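PDB 3K8J: outer membrane protein TP0453 from Treponema pallidum, which alters membrane permeability at acidic pH and might take part in ligand transport at the outer membrane. Local coordinates for residues V21-P26 with Q160-Y165; F68-S73 with V120-S125; G187-Y192 with Y202-Q207. All coordinates share one frame; numbering follows the deposited sequence.

Overall arrangement
All three contacts pair antiparallel strands of the U-shaped half-barrel. The centre of interaction 1 is about 5 Å from the chain centre, that of interaction 2 about 10 Å and that of interaction 3 about 15 Å, the last two on opposite sides. All are partly buried, with half of the touching residues buried in interaction 1 against a third in interactions 2 and 3. Interactions 1 and 3 share a border, strands 162-166 and 189-196 being neighbours; interaction 2 touches neither. Interaction 1 joins residues far apart in sequence; interaction 3 is a local hairpin. Chemistry follows place: aliphatic and tyrosine packing in 21-26/160-165, a phenylalanine pair in 68-73/120-125, a carboxylate and bound water in 187-192/202-207.

Interaction 1 (V21-P26 with Q160-Y165)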
loop_
_atom_site.group_PDB
_atom_site.type_symbol
_atom_site.label_atom_id
_atom_site.label_comp_id
_atom_site.label_asym_id
_atom_site.label_seq_id
_atom_site.Cartn_x
_atom_site.Cartn_y
_atom_site.Cartn_z
ATOM N N VAL A 21 7.795 -21.903 16.951
ATOM C CA VAL A 21 7.442 -20.506 17.188
ATOM C C VAL A 21 7.336 -20.245 18.683
ATOM O O VAL A 21 6.713 -21.026 19.419
ATOM C CB VAL A 21 6.091 -20.092 16.502
ATOM C CG1 VAL A 21 5.810 -18.597 16.674
ATOM C CG2 VAL A 21 6.090 -20.428 15.020
ATOM N N TYR A 22 7.939 -19.149 19.138
ATOM C CA TYR A 22 7.749 -18.695 20.508
ATOM C C TYR A 22 7.071 -17.350 20.500
ATOM O O TYR A 22 7.353 -16.501 19.642
ATOM C CB TYR A 22 9.083 -18.599 21.257
ATOM C CG TYR A 22 9.641 -19.939 21.602
ATOM C CD1 TYR A 22 9.211 -20.612 22.738
ATOM C CD2 TYR A 22 10.572 -20.571 20.763
ATOM C CE1 TYR A 22 9.714 -21.879 23.050
ATOM C CE2 TYR A 22 11.086 -21.836 21.076
ATOM C CZ TYR A 22 10.630 -22.490 22.211
ATOM O OH TYR A 22 11.123 -23.743 22.535
ATOM N N LEU A 23 6.183 -17.166 21.466
ATOM C CA LEU A 23 5.436 -15.922 21.624
ATOM C C LEU A 23 5.516 -15.392 23.051
ATOM O O LEU A 23 5.452 -16.153 24.036
ATOM C CB LEU A 23 3.968 -16.132 21.264
ATOM C CG LEU A 23 2.989 -14.963 21.482
ATOM C CD1 LEU A 23 3.240 -13.803 20.507
ATOM C CD2 LEU A 23 1.535 -15.441 21.407
ATOM N N TYR A 24 5.639 -14.078 23.146
ATOM C CA TYR A 24 5.501 -13.377 24.397
ATOM C C TYR A 24 4.461 -12.313 24.150
ATOM O O TYR A 24 4.622 -11.503 23.241
ATOM C CB TYR A 24 6.807 -12.725 24.813
ATOM C CG TYR A 24 6.630 -11.817 26.002
ATOM C CD1 TYR A 24 6.307 -12.349 27.249
ATOM C CD2 TYR A 24 6.768 -10.431 25.887
ATOM C CE1 TYR A 24 6.131 -11.548 28.340
ATOM C CE2 TYR A 24 6.582 -9.600 27.002
ATOM C CZ TYR A 24 6.268 -10.180 28.222
ATOM O OH TYR A 24 6.074 -9.429 29.347
ATOM N N PHE A 25 3.391 -12.329 24.946
ATOM C CA PHE A 25 2.287 -11.409 24.749
ATOM C C PHE A 25 1.862 -10.801 26.094
ATOM O O PHE A 25 1.106 -11.433 26.852
ATOM C CB PHE A 25 1.100 -12.134 24.086
ATOM C CG PHE A 25 0.107 -11.209 23.440
ATOM C CD1 PHE A 25 -0.702 -10.377 24.209
ATOM C CD2 PHE A 25 -0.030 -11.174 22.055
ATOM C CE1 PHE A 25 -1.620 -9.514 23.615
ATOM C CE2 PHE A 25 -0.956 -10.321 21.454
ATOM C CZ PHE A 25 -1.752 -9.487 22.247
ATOM N N PRO A 26 2.336 -9.581 26.396
ATOM C CA PRO A 26 1.904 -8.917 27.633
ATOM C C PRO A 26 0.565 -8.229 27.412
ATOM O O PRO A 26 0.348 -7.633 26.345
ATOM C CB PRO A 26 2.991 -7.876 27.869
ATOM C CG PRO A 26 3.507 -7.550 26.469
ATOM C CD PRO A 26 3.266 -8.748 25.604
ATOM N N GLN A 160 5.705 -3.761 27.172
ATOM C CA GLN A 160 4.380 -3.871 26.555
ATOM C C GLN A 160 4.474 -4.367 25.110
ATOM O O GLN A 160 3.506 -4.354 24.359
ATOM C CB GLN A 160 3.598 -2.555 26.690
ATOM C CG GLN A 160 3.448 -2.152 28.171
ATOM C CD GLN A 160 2.437 -1.065 28.419
ATOM O OE1 GLN A 160 2.210 -0.201 27.571
ATOM N NE2 GLN A 160 1.825 -1.093 29.605
ATOM N N THR A 161 5.656 -4.869 24.767
ATOM C CA THR A 161 5.976 -5.312 23.424
ATOM C C THR A 161 5.605 -6.797 23.252
ATOM O O THR A 161 5.991 -7.634 24.061
ATOM C CB THR A 161 7.488 -5.092 23.173
ATOM O OG1 THR A 161 7.764 -3.686 23.245
ATOM C CG2 THR A 161 7.942 -5.642 21.830
ATOM N N VAL A 162 4.843 -7.090 22.203
ATOM C CA VAL A 162 4.613 -8.449 21.730
ATOM C C VAL A 162 5.830 -8.941 20.946
ATOM O O VAL A 162 6.322 -8.249 20.057
ATOM C CB VAL A 162 3.353 -8.509 20.836
ATOM C CG1 VAL A 162 3.106 -9.942 20.346
ATOM C CG2 VAL A 162 2.130 -7.978 21.597
ATOM N N ALA A 163 6.320 -10.127 21.291
ATOM C CA ALA A 163 7.530 -10.667 20.676
ATOM C C ALA A 163 7.254 -12.048 20.078
ATOM O O ALA A 163 6.561 -12.884 20.688
ATOM C CB ALA A 163 8.665 -10.742 21.709
ATOM N N LEU A 164 7.783 -12.261 18.876
ATOM C CA LEU A 164 7.696 -13.527 18.184
ATOM C C LEU A 164 9.062 -13.988 17.740
ATOM O O LEU A 164 9.842 -13.210 17.192
ATOM C CB LEU A 164 6.817 -13.401 16.938
ATOM C CG LEU A 164 5.317 -13.496 17.157
ATOM C CD1 LEU A 164 4.584 -12.922 15.937
ATOM C CD2 LEU A 164 4.938 -14.950 17.391
ATOM N N TYR A 165 9.341 -15.261 17.967
ATOM C CA TYR A 165 10.529 -15.880 17.435
ATOM C C TYR A 165 10.093 -17.060 16.603
ATOM O O TYR A 165 9.488 -18.013 17.122
ATOM C CB TYR A 165 11.455 -16.339 18.556
ATOM C CG TYR A 165 12.723 -16.995 18.058
ATOM C CD1 TYR A 165 13.521 -16.369 17.102
ATOM C CD2 TYR A 165 13.135 -18.242 18.554
ATOM C CE1 TYR A 165 14.690 -16.957 16.635
ATOM C CE2 TYR A 165 14.298 -18.848 18.079
ATOM C CZ TYR A 165 15.069 -18.198 17.130
ATOM O OH TYR A 165 16.229 -18.778 16.665
#
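Tyr22 and Tyr165 form a hydrogen-bonded antiparallel pair: Tyr22 N reaches Tyr165 O at 2.8 Å, and Tyr165 N returns to Tyr22 O at 2.9 Å. Two residues on, Tyr24 and Ala163 repeat the exchange, with Tyr24 N to Ala163 O at 2.9 Å and an N-H...O angle of 165°. Alternate amides turn outward, those of Val21, Leu23 and Phe25 to strand 54-62 and those of Val162 and Leu164 to strand 189-196. Between the paired bonds, Leu164 CA-H also leans on Tyr22 O.

Beyond the pair, Tyr22 OH bonds to Gly16 O and Ala19 N, and Thr161 OG1 to Thr194 OG1. Asn30 ND2 serves both Pro26 O and Gln160 O, linking the end of strand 21-26 to the loop before strand 162-166.

On the face of Leu23 and Leu164, Leu23 CD1 meets Leu164 CD2 at 3.7 Å. Val162 sends CG2 over one face of the Phe25 ring, 4.0 Å from its centroid, while CG1, anti to the backbone N (chi1 -180°), touches Phe25 CD2. On the other face, Tyr22 CD2 lies at the edge of the Tyr165 ring, 4.1 Å from Tyr165 CD2, which meets the Tyr22 ring obliquely, and Phe149 of helix 147-153 covers Tyr22 and Ala163. Backbone polarity is met within the pair and by strands 54-62 and 189-196, leaving one face aliphatic with Phe25 and the other tyrosine-rich around Ala163.

Interaction 2 (F68-S73 with V120-S125); sequences FRLFGS and VIFGSS
Phe68 and Phe122 form a near-parallel but slid-apart aromatic pair between these strands. Their planes are 4° apart, yet the rings barely overlap, with centroids 4.6 Å apart. It is the Phe68 CB that lies over the Phe122 ring, 3.7 Å from its centroid, while Phe122 CE1 sits over the Phe68 ring. Phe122 reaches this place because its CG stands between the backbone N and carbonyl carbon (chi1 65°), which swings the ring back across the partner strand. Leu70 CD1 then closes on the edge of the same ring, 4.0 Å from Phe122 CE2. Phe122 is modelled in two conformers, and these ring contacts hold for the one described. Further along this face, Leu70 and Val120 meet through their CB atoms.

Four backbone hydrogen bonds underlie the packing. Phe68 and Phe122 exchange N-H and C=O in both directions, each donor nearly in line with the carbonyl it meets. Leu70 and Val120 also exchange two bonds, Leu70 N to Val120 O measuring 2.7 Å. Arg69 and Ile121 form the non-hydrogen-bonded pair between them, where Arg69 CA lies 3.2 Å from Val120 O.

Charge belongs to the opposite face. Arg69 extends from CG to NE there, forming a salt bridge to Glu67, a hydrogen bond from NH1 to Val15 O and a cation-pi contact with Phe62; Ile121 packs on Met130 and Met133 of helix 130-135. Strand 67-74 is also bonded to strand 54-62, and the contact is a long-range antiparallel pairing that joins it to strand 117-123 in the U-shaped beta-half-barrel.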
loop_
_atom_site.group_PDB
_atom_site.type_symbol
_atom_site.label_atom_id
_atom_site.label_comp_id
_atom_site.label_asym_id
_atom_site.label_seq_id
_atom_site.Cartn_x
_atom_site.Cartn_y
_atom_site.Cartn_z
ATOM N N PHE A 68 -0.067 -26.198 20.568
ATOM C CA PHE A 68 0.319 -24.932 21.180
ATOM C C PHE A 68 0.316 -25.133 22.686
ATOM O O PHE A 68 -0.612 -25.709 23.238
ATOM C CB PHE A 68 -0.701 -23.835 20.851
ATOM C CG PHE A 68 -1.039 -23.715 19.381
ATOM C CD1 PHE A 68 -0.677 -22.574 18.665
ATOM C CD2 PHE A 68 -1.742 -24.729 18.717
ATOM C CE1 PHE A 68 -0.997 -22.448 17.292
ATOM C CE2 PHE A 68 -2.070 -24.620 17.352
ATOM C CZ PHE A 68 -1.689 -23.472 16.638
ATOM N N ARG A 69 1.360 -24.672 23.352
ATOM C CA ARG A 69 1.406 -24.718 24.811
ATOM C C ARG A 69 1.536 -23.275 25.288
ATOM O O ARG A 69 2.359 -22.509 24.755
ATOM C CB ARG A 69 2.574 -25.579 25.302
ATOM C CG ARG A 69 2.690 -26.925 24.577
ATOM C CD ARG A 69 3.682 -27.875 25.238
ATOM N NE ARG A 69 4.025 -28.965 24.317
ATOM C CZ ARG A 69 5.241 -29.495 24.185
ATOM N NH1 ARG A 69 6.263 -29.031 24.911
ATOM N NH2 ARG A 69 5.448 -30.469 23.299
ATOM N N LEU A 70 0.715 -22.901 26.262
ATOM C CA LEU A 70 0.758 -21.553 26.837
ATOM C C LEU A 70 0.943 -21.593 28.329
ATOM O O LEU A 70 0.383 -22.448 29.006
ATOM C CB LEU A 70 -0.521 -20.749 26.536
ATOM C CG LEU A 70 -1.153 -20.831 25.140
ATOM C CD1 LEU A 70 -2.517 -20.101 25.092
ATOM C CD2 LEU A 70 -0.220 -20.241 24.092
ATOM N N PHE A 71 1.712 -20.628 28.831
ATOM C CA PHE A 71 1.843 -20.383 30.237
ATOM C C PHE A 71 1.271 -18.976 30.454
ATOM O O PHE A 71 1.660 -18.007 29.797
ATOM C CB PHE A 71 3.306 -20.494 30.655
ATOM C CG PHE A 71 3.535 -20.367 32.136
ATOM C CD1 PHE A 71 3.739 -21.491 32.908
ATOM C CD2 PHE A 71 3.522 -19.110 32.760
ATOM C CE1 PHE A 71 3.974 -21.381 34.282
ATOM C CE2 PHE A 71 3.743 -18.985 34.120
ATOM C CZ PHE A 71 3.975 -20.116 34.896
ATOM N N GLY A 72 0.302 -18.874 31.353
ATOM C CA GLY A 72 -0.324 -17.598 31.614
ATOM C C GLY A 72 0.028 -17.165 33.014
ATOM O O GLY A 72 -0.212 -17.891 33.977
ATOM N N SER A 73 0.618 -15.983 33.119
ATOM C CA SER A 73 0.947 -15.433 34.413
ATOM C C SER A 73 -0.164 -14.460 34.757
ATOM O O SER A 73 -0.475 -13.583 33.963
ATOM C CB SER A 73 2.287 -14.710 34.327
ATOM O OG SER A 73 2.496 -13.998 35.508
ATOM N N VAL A 120 -1.825 -24.159 29.550
ATOM C CA VAL A 120 -2.809 -24.508 28.550
ATOM C C VAL A 120 -2.104 -25.261 27.422
ATOM O O VAL A 120 -1.027 -24.837 26.939
ATOM C CB VAL A 120 -3.474 -23.248 27.947
ATOM C CG1 VAL A 120 -4.490 -23.631 26.880
ATOM C CG2 VAL A 120 -4.130 -22.360 29.051
ATOM N N ILE A 121 -2.731 -26.353 26.986
ATOM C CA ILE A 121 -2.223 -27.166 25.863
ATOM C C ILE A 121 -3.373 -27.397 24.902
ATOM O O ILE A 121 -4.392 -27.944 25.289
ATOM C CB ILE A 121 -1.701 -28.556 26.342
ATOM C CG1 ILE A 121 -0.597 -28.382 27.384
ATOM C CG2 ILE A 121 -1.249 -29.420 25.128
ATOM C CD1 ILE A 121 -0.078 -29.673 28.023
ATOM N N PHE A 122 -3.232 -26.971 23.659
ATOM C CA PHE A 122 -4.284 -27.279 22.710
ATOM C C PHE A 122 -3.766 -27.733 21.367
ATOM O O PHE A 122 -2.624 -27.488 21.003
ATOM C CB PHE A 122 -5.333 -26.162 22.598
ATOM C CG PHE A 122 -4.818 -24.870 22.040
ATOM C CD1 PHE A 122 -4.982 -24.568 20.696
ATOM C CD2 PHE A 122 -4.227 -23.932 22.863
ATOM C CE1 PHE A 122 -4.535 -23.359 20.180
ATOM C CE2 PHE A 122 -3.778 -22.717 22.354
ATOM C CZ PHE A 122 -3.938 -22.431 21.018
ATOM N N GLY A 123 -4.611 -28.484 20.671
ATOM C CA GLY A 123 -4.252 -28.982 19.343
ATOM C C GLY A 123 -4.643 -30.431 19.143
ATOM O O GLY A 123 -5.624 -30.909 19.732
ATOM N N SER A 124 -3.857 -31.130 18.335
ATOM C CA SER A 124 -4.191 -32.492 17.898
ATOM C C SER A 124 -4.166 -33.528 19.039
ATOM O O SER A 124 -3.790 -33.224 20.184
ATOM C CB SER A 124 -3.203 -32.932 16.802
ATOM O OG SER A 124 -2.011 -33.417 17.425
ATOM N N SER A 125 -4.520 -34.771 18.721
ATOM C CA SER A 125 -4.539 -35.836 19.748
ATOM C C SER A 125 -3.122 -36.237 20.176
ATOM O O SER A 125 -2.938 -36.947 21.156
ATOM C CB SER A 125 -5.294 -37.059 19.229
ATOM O OG SER A 125 -4.550 -37.603 18.156
#

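Interaction 3 (G187-Y192 with Y202-Q207); sequences GAMELY and YTLSLQ
Ala188 O is gripped twice: Gln207 N donates to it at 3.0 Å, almost straight, and a water donates at 2.6 Å. The same water lies 2.9 Å from Ser205 OG, so it bridges the carbonyl just ahead of one strand to a side chain of the other. Beyond this point the pairing frays, for Gly187 N meets Gln207 O with a bent bond of 136° and from above the carbonyl plane. The CA atoms of Gly187 and Gln207 lie 4.6 Å apart.

Farther along, Glu190 with Ser205 and Tyr192 with Thr203 each exchange two backbone hydrogen bonds. Glu190 CB and CG also lie against Ser205 OG, the CB at 3.6 Å. The Glu190 chain extends beyond CG to place its carboxylate near the Tyr192 ring, whose OH donates to Glu190 OE1 at 2.6 Å, on the anti side and 33° out of the carboxylate plane. Glu190 OE2 forms a salt bridge to Arg235. Held by two partners, the carboxylate is probably kept charged and fixed in rotation.

The opposite face is apolar. Met189, with CG anti to the backbone N (chi1 173°), runs out so that CE touches Leu204 CD1 at 3.7 Å, while its CB takes Leu206 CD1. Leu191 CD1 touches both Leu204 CB and Tyr202 CD2, the latter at 3.9 Å.

These strands form the hairpin 189-196/199-207, flanked by strand 162-166 beside the first and strand 235-244 beside the second. Helix 147-153 lies against the Tyr192 and Thr203 face, through Arg148 and Phe149.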
loop_
_atom_site.group_PDB
_atom_site.type_symbol
_atom_site.label_atom_id
_atom_site.label_comp_id
_atom_site.label_asym_id
_atom_site.label_seq_id
_atom_site.Cartn_x
_atom_site.Cartn_y
_atom_site.Cartn_z
ATOM N N GLY A 187 16.147 -18.499 6.972
ATOM C CA GLY A 187 16.391 -18.820 8.374
ATOM C C GLY A 187 15.362 -18.261 9.343
ATOM O O GLY A 187 14.177 -18.154 9.028
ATOM N N ALA A 188 15.841 -17.903 10.527
ATOM C CA ALA A 188 15.005 -17.465 11.635
ATOM C C ALA A 188 14.477 -16.051 11.469
ATOM O O ALA A 188 15.157 -15.174 10.956
ATOM C CB ALA A 188 15.783 -17.554 12.933
ATOM N N MET A 189 13.261 -15.845 11.943
ATOM C CA MET A 189 12.667 -14.530 11.978
ATOM C C MET A 189 12.347 -14.067 13.398
ATOM O O MET A 189 11.840 -14.836 14.222
ATOM C CB MET A 189 11.409 -14.521 11.117
ATOM C CG MET A 189 10.595 -13.263 11.205
ATOM S SD MET A 189 9.333 -13.324 9.931
ATOM C CE MET A 189 8.049 -12.359 10.715
ATOM N N GLU A 190 12.642 -12.798 13.667
ATOM C CA GLU A 190 12.209 -12.128 14.882
ATOM C C GLU A 190 11.245 -11.019 14.510
ATOM O O GLU A 190 11.450 -10.327 13.514
ATOM C CB GLU A 190 13.403 -11.513 15.620
ATOM C CG GLU A 190 14.475 -12.498 16.023
ATOM C CD GLU A 190 15.677 -11.825 16.670
ATOM O OE1 GLU A 190 15.502 -10.858 17.450
ATOM O OE2 GLU A 190 16.806 -12.287 16.409
ATOM N N LEU A 191 10.218 -10.835 15.334
ATOM C CA LEU A 191 9.242 -9.779 15.161
ATOM C C LEU A 191 8.774 -9.213 16.507
ATOM O O LEU A 191 8.347 -9.973 17.415
ATOM C CB LEU A 191 8.035 -10.297 14.363
ATOM C CG LEU A 191 6.885 -9.312 14.136
ATOM C CD1 LEU A 191 7.303 -8.138 13.214
ATOM C CD2 LEU A 191 5.649 -10.043 13.578
ATOM N N TYR A 192 8.820 -7.883 16.605
ATOM C CA TYR A 192 8.504 -7.139 17.829
ATOM C C TYR A 192 7.474 -6.062 17.519
ATOM O O TYR A 192 7.665 -5.276 16.597
ATOM C CB TYR A 192 9.799 -6.533 18.433
ATOM C CG TYR A 192 10.831 -7.605 18.690
ATOM C CD1 TYR A 192 10.743 -8.430 19.813
ATOM C CD2 TYR A 192 11.861 -7.840 17.772
ATOM C CE1 TYR A 192 11.686 -9.455 20.036
ATOM C CE2 TYR A 192 12.791 -8.840 17.979
ATOM C CZ TYR A 192 12.694 -9.653 19.112
ATOM O OH TYR A 192 13.616 -10.652 19.298
ATOM N N TYR A 202 6.444 -1.808 14.521
ATOM C CA TYR A 202 7.081 -3.118 14.482
ATOM C C TYR A 202 8.521 -3.095 13.983
ATOM O O TYR A 202 8.913 -2.219 13.201
ATOM C CB TYR A 202 6.247 -4.145 13.695
ATOM C CG TYR A 202 6.291 -4.011 12.186
ATOM C CD1 TYR A 202 5.388 -3.187 11.513
ATOM C CD2 TYR A 202 7.226 -4.720 11.431
ATOM C CE1 TYR A 202 5.420 -3.063 10.127
ATOM C CE2 TYR A 202 7.272 -4.606 10.051
ATOM C CZ TYR A 202 6.364 -3.775 9.403
ATOM O OH TYR A 202 6.400 -3.665 8.035
ATOM N N THR A 203 9.285 -4.077 14.449
ATOM C CA THR A 203 10.634 -4.334 13.985
ATOM C C THR A 203 10.709 -5.810 13.611
ATOM O O THR A 203 10.203 -6.686 14.330
ATOM C CB THR A 203 11.683 -4.003 15.084
ATOM O OG1 THR A 203 11.601 -2.613 15.413
ATOM C CG2 THR A 203 13.080 -4.294 14.620
ATOM N N LEU A 204 11.324 -6.077 12.468
ATOM C CA LEU A 204 11.463 -7.429 11.975
ATOM C C LEU A 204 12.900 -7.688 11.525
ATOM O O LEU A 204 13.522 -6.838 10.879
ATOM C CB LEU A 204 10.468 -7.660 10.843
ATOM C CG LEU A 204 10.405 -8.984 10.077
ATOM C CD1 LEU A 204 9.054 -9.067 9.383
ATOM C CD2 LEU A 204 11.529 -9.077 9.043
ATOM N N SER A 205 13.425 -8.858 11.884
ATOM C CA SER A 205 14.703 -9.298 11.367
ATOM C C SER A 205 14.548 -10.710 10.820
ATOM O O SER A 205 13.863 -11.556 11.416
ATOM C CB SER A 205 15.785 -9.247 12.442
ATOM O OG SER A 205 15.844 -10.486 13.123
ATOM N N LEU A 206 15.187 -10.959 9.684
ATOM C CA LEU A 206 15.045 -12.218 8.975
ATOM C C LEU A 206 16.404 -12.684 8.454
ATOM O O LEU A 206 17.062 -11.959 7.694
ATOM C CB LEU A 206 14.038 -12.049 7.820
ATOM C CG LEU A 206 13.728 -13.234 6.898
ATOM C CD1 LEU A 206 12.963 -14.323 7.640
ATOM C CD2 LEU A 206 12.953 -12.780 5.670
ATOM N N GLN A 207 16.833 -13.868 8.894
ATOM C CA GLN A 207 18.052 -14.496 8.382
ATOM C C GLN A 207 17.784 -15.053 6.989
ATOM O O GLN A 207 16.839 -15.818 6.787
ATOM C CB GLN A 207 18.546 -15.612 9.316
ATOM C CG GLN A 207 19.256 -15.117 10.585
ATOM C CD GLN A 207 20.583 -14.413 10.314
ATOM O OE1 GLN A 207 21.369 -14.827 9.458
ATOM N NE2 GLN A 207 20.838 -13.340 11.058
HETATM O O HOH W 1 16.112 -13.229 12.384
#